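Local coordinates for EreC (Klebsiella pneumoniae, PDB 6XCQ), which probably hydrolyses the lactone ring of erythromycin and related macrolides, an esterase activity associated with resistance to these antibiotics, at residues 165-170 / 187-192. The protein carries 1 engineered substitution. Residues are numbered along the deposited sequence; the frame is centred on the assembly and turned at random.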
ATOM      1  N   ASP A 165      -7.872 -17.048   0.478  1.00 23.59           N
ATOM      2  CA  ASP A 165      -9.070 -16.278   0.135  1.00 19.54           C
ATOM      3  C   ASP A 165      -9.231 -16.180  -1.377  1.00 23.07           C
ATOM      4  O   ASP A 165     -10.333 -16.343  -1.908  1.00 19.15           O
ATOM      5  CB  ASP A 165      -9.014 -14.856   0.718  1.00 22.33           C
ATOM      6  CG  ASP A 165      -9.238 -14.787   2.233  1.00 39.89           C
ATOM      7  OD1 ASP A 165      -9.690 -15.765   2.868  1.00 31.53           O
ATOM      8  OD2 ASP A 165      -8.945 -13.705   2.785  1.00 34.21           O
ATOM      9  N   ASP A 166      -8.139 -15.887  -2.087  1.00 20.56           N
ATOM     10  CA  ASP A 166      -8.252 -15.703  -3.529  1.00 14.11           C
ATOM     11  C   ASP A 166      -8.699 -16.993  -4.201  1.00 17.90           C
ATOM     12  O   ASP A 166      -9.585 -16.979  -5.059  1.00 15.12           O
ATOM     13  CB  ASP A 166      -6.925 -15.231  -4.114  1.00 13.39           C
ATOM     14  CG  ASP A 166      -6.631 -13.764  -3.802  1.00 23.66           C
ATOM     15  OD1 ASP A 166      -7.527 -12.910  -3.998  1.00 22.55           O
ATOM     16  OD2 ASP A 166      -5.494 -13.471  -3.377  1.00 25.10           O
ATOM     17  N   LEU A 167      -8.083 -18.114  -3.823  1.00 18.36           N
ATOM     18  CA  LEU A 167      -8.417 -19.396  -4.431  1.00 20.90           C
ATOM     19  C   LEU A 167      -9.840 -19.808  -4.104  1.00 26.28           C
ATOM     20  O   LEU A 167     -10.525 -20.416  -4.937  1.00 22.07           O
ATOM     21  CB  LEU A 167      -7.450 -20.471  -3.954  1.00 20.36           C
ATOM     22  CG  LEU A 167      -6.026 -20.439  -4.495  1.00 25.64           C
ATOM     23  CD1 LEU A 167      -5.081 -20.960  -3.426  1.00 32.60           C
ATOM     24  CD2 LEU A 167      -5.915 -21.255  -5.782  1.00 25.92           C
ATOM     25  N   ALA A 168     -10.293 -19.509  -2.889  1.00 20.15           N
ATOM     26  CA  ALA A 168     -11.637 -19.904  -2.488  1.00 18.19           C
ATOM     27  C   ALA A 168     -12.689 -19.123  -3.257  1.00 23.01           C
ATOM     28  O   ALA A 168     -13.711 -19.685  -3.662  1.00 22.08           O
ATOM     29  CB  ALA A 168     -11.820 -19.710  -0.981  1.00 17.29           C
ATOM     30  N   GLN A 169     -12.470 -17.819  -3.445  0.55 17.90           N
ATOM     31  CA  GLN A 169     -13.392 -17.043  -4.263  0.55 19.34           C
ATOM     32  C   GLN A 169     -13.333 -17.500  -5.711  0.55 23.63           C
ATOM     33  O   GLN A 169     -14.373 -17.662  -6.360  0.55 20.21           O
ATOM     34  CB  GLN A 169     -13.082 -15.546  -4.160  0.55 17.38           C
ATOM     35  CG  GLN A 169     -14.101 -14.692  -4.888  0.55 16.74           C
ATOM     36  CD  GLN A 169     -13.629 -13.272  -5.145  0.55 21.60           C
ATOM     37  OE1 GLN A 169     -13.776 -12.748  -6.248  0.55 26.31           O
ATOM     38  NE2 GLN A 169     -13.065 -12.642  -4.126  0.55 22.53           N
ATOM     39  N   LEU A 170     -12.123 -17.731  -6.226  1.00 17.40           N
ATOM     40  CA  LEU A 170     -11.988 -18.254  -7.587  1.00 19.74           C
ATOM     41  C   LEU A 170     -12.775 -19.554  -7.760  1.00 23.64           C
ATOM     42  O   LEU A 170     -13.480 -19.741  -8.764  1.00 20.18           O
ATOM     43  CB  LEU A 170     -10.504 -18.467  -7.909  1.00 22.03           C
ATOM     44  CG  LEU A 170     -10.138 -19.057  -9.283  1.00 19.24           C
ATOM     45  CD1 LEU A 170     -10.633 -18.148 -10.401  1.00 13.95           C
ATOM     46  CD2 LEU A 170      -8.623 -19.259  -9.377  1.00 25.01           C
ATOM     47  N   GLU A 187      -7.369 -28.702  -6.962  1.00 24.06           N
ATOM     48  CA  GLU A 187      -6.017 -29.219  -6.798  1.00 23.39           C
ATOM     49  C   GLU A 187      -5.074 -28.113  -6.328  1.00 39.32           C
ATOM     50  O   GLU A 187      -4.281 -28.313  -5.399  1.00 37.25           O
ATOM     51  CB  GLU A 187      -5.540 -29.828  -8.116  1.00 32.29           C
ATOM     52  CG  GLU A 187      -4.153 -30.442  -8.072  1.00 46.78           C
ATOM     53  CD  GLU A 187      -4.071 -31.765  -8.815  1.00 44.61           C
ATOM     54  N   LEU A 188      -5.181 -26.925  -6.931  1.00 32.57           N
ATOM     55  CA  LEU A 188      -4.330 -25.802  -6.541  1.00 33.72           C
ATOM     56  C   LEU A 188      -4.564 -25.406  -5.093  1.00 33.46           C
ATOM     57  O   LEU A 188      -3.613 -25.118  -4.356  1.00 28.29           O
ATOM     58  CB  LEU A 188      -4.598 -24.610  -7.454  1.00 29.16           C
ATOM     59  CG  LEU A 188      -3.842 -24.637  -8.767  1.00 32.72           C
ATOM     60  CD1 LEU A 188      -4.296 -23.459  -9.608  1.00 28.53           C
ATOM     61  CD2 LEU A 188      -2.339 -24.571  -8.486  1.00 35.23           C
ATOM     62  N   THR A 189      -5.826 -25.366  -4.674  1.00 28.92           N
ATOM     63  CA  THR A 189      -6.146 -25.048  -3.290  1.00 29.76           C
ATOM     64  C   THR A 189      -5.445 -25.997  -2.331  1.00 37.71           C
ATOM     65  O   THR A 189      -4.852 -25.565  -1.333  1.00 33.08           O
ATOM     66  CB  THR A 189      -7.654 -25.112  -3.093  1.00 35.66           C
ATOM     67  OG1 THR A 189      -8.291 -24.343  -4.125  1.00 33.15           O
ATOM     68  CG2 THR A 189      -8.030 -24.573  -1.726  1.00 32.33           C
ATOM     69  N   HIS A 190      -5.516 -27.299  -2.612  1.00 37.76           N
ATOM     70  CA  HIS A 190      -4.844 -28.271  -1.760  1.00 44.80           C
ATOM     71  C   HIS A 190      -3.336 -28.100  -1.826  1.00 34.41           C
ATOM     72  O   HIS A 190      -2.662 -28.118  -0.789  1.00 36.35           O
ATOM     73  CB  HIS A 190      -5.242 -29.690  -2.163  1.00 41.88           C
ATOM     74  CG  HIS A 190      -6.626 -30.064  -1.739  1.00 56.87           C
ATOM     75  ND1 HIS A 190      -7.672 -30.187  -2.629  1.00 54.66           N
ATOM     76  CD2 HIS A 190      -7.144 -30.321  -0.514  1.00 65.59           C
ATOM     77  CE1 HIS A 190      -8.771 -30.515  -1.973  1.00 59.22           C
ATOM     78  NE2 HIS A 190      -8.477 -30.603  -0.689  1.00 71.23           N
ATOM     79  N   LEU A 191      -2.793 -27.916  -3.034  1.00 28.13           N
ATOM     80  CA  LEU A 191      -1.352 -27.766  -3.185  1.00 28.42           C
ATOM     81  C   LEU A 191      -0.807 -26.621  -2.340  1.00 23.80           C
ATOM     82  O   LEU A 191       0.345 -26.676  -1.896  1.00 27.29           O
ATOM     83  CB  LEU A 191      -0.999 -27.540  -4.651  1.00 32.87           C
ATOM     84  CG  LEU A 191      -0.367 -28.696  -5.411  1.00 39.36           C
ATOM     85  CD1 LEU A 191      -0.424 -28.406  -6.895  1.00 43.40           C
ATOM     86  CD2 LEU A 191       1.069 -28.866  -4.952  1.00 44.22           C
ATOM     87  N   LEU A 192      -1.616 -25.592  -2.090  1.00 23.75           N
ATOM     88  CA  LEU A 192      -1.145 -24.382  -1.421  1.00 33.46           C
ATOM     89  C   LEU A 192      -1.749 -24.195  -0.034  1.00 27.60           C
ATOM     90  O   LEU A 192      -1.706 -23.085   0.508  1.00 31.02           O
ATOM     91  CB  LEU A 192      -1.445 -23.159  -2.283  1.00 18.64           C
ATOM     92  CG  LEU A 192      -0.858 -23.170  -3.686  1.00 17.59           C
ATOM     93  CD1 LEU A 192      -1.626 -22.174  -4.535  1.00 23.72           C
ATOM     94  CD2 LEU A 192       0.606 -22.814  -3.637  1.00 19.87           C
TER
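Leu167 reaches across from helix 164-177 to Leu188, Thr189 and Leu192, the last turn of helix 182-191 and the residue just after it. This is a helical hairpin: two helices joined by a short connection pack side by side, within the helical part of the chain that also contains helices 212-231 and 244-267. The backbones come nearest at Leu167 and Thr189, whose CA atoms lie 6.2 Å apart, and the pairing is carried by apolar side chains.

Leu167 has its CG beside the backbone N and anti to the carbonyl carbon (chi1 -73°), and from there its two methyls divide between different partners. CD2 meets the root of Leu188, 4.0 Å from its CB, rather than that side chain's branched end, and the two leucines cross at about a right angle. The Leu188 side chain continues onward to touch Leu225 of helix 212-231. Leu192, where the chain leaves helical geometry, also lies roughly perpendicular to Leu167, but here the meeting is methyl to methyl. Leu192 also touches Ala218 and Leu259, while Leu167 itself touches Ile255, so helices 212-231 and 244-267 both help to bury this apolar cluster.

Thr189 borders the leucines on the more exposed side. Its OG1 stands beside its own backbone N (chi1 -50°) and is hydrogen-bonded to Val185 O one turn back, which satisfies the hydroxyl within its own helix. Toward Leu167 the same oxygen makes a packing contact alone, 4.0 Å from CB at the base of the side chain; at its outer end, Leu167 CD1 lies 3.8 Å from Leu192 CD1.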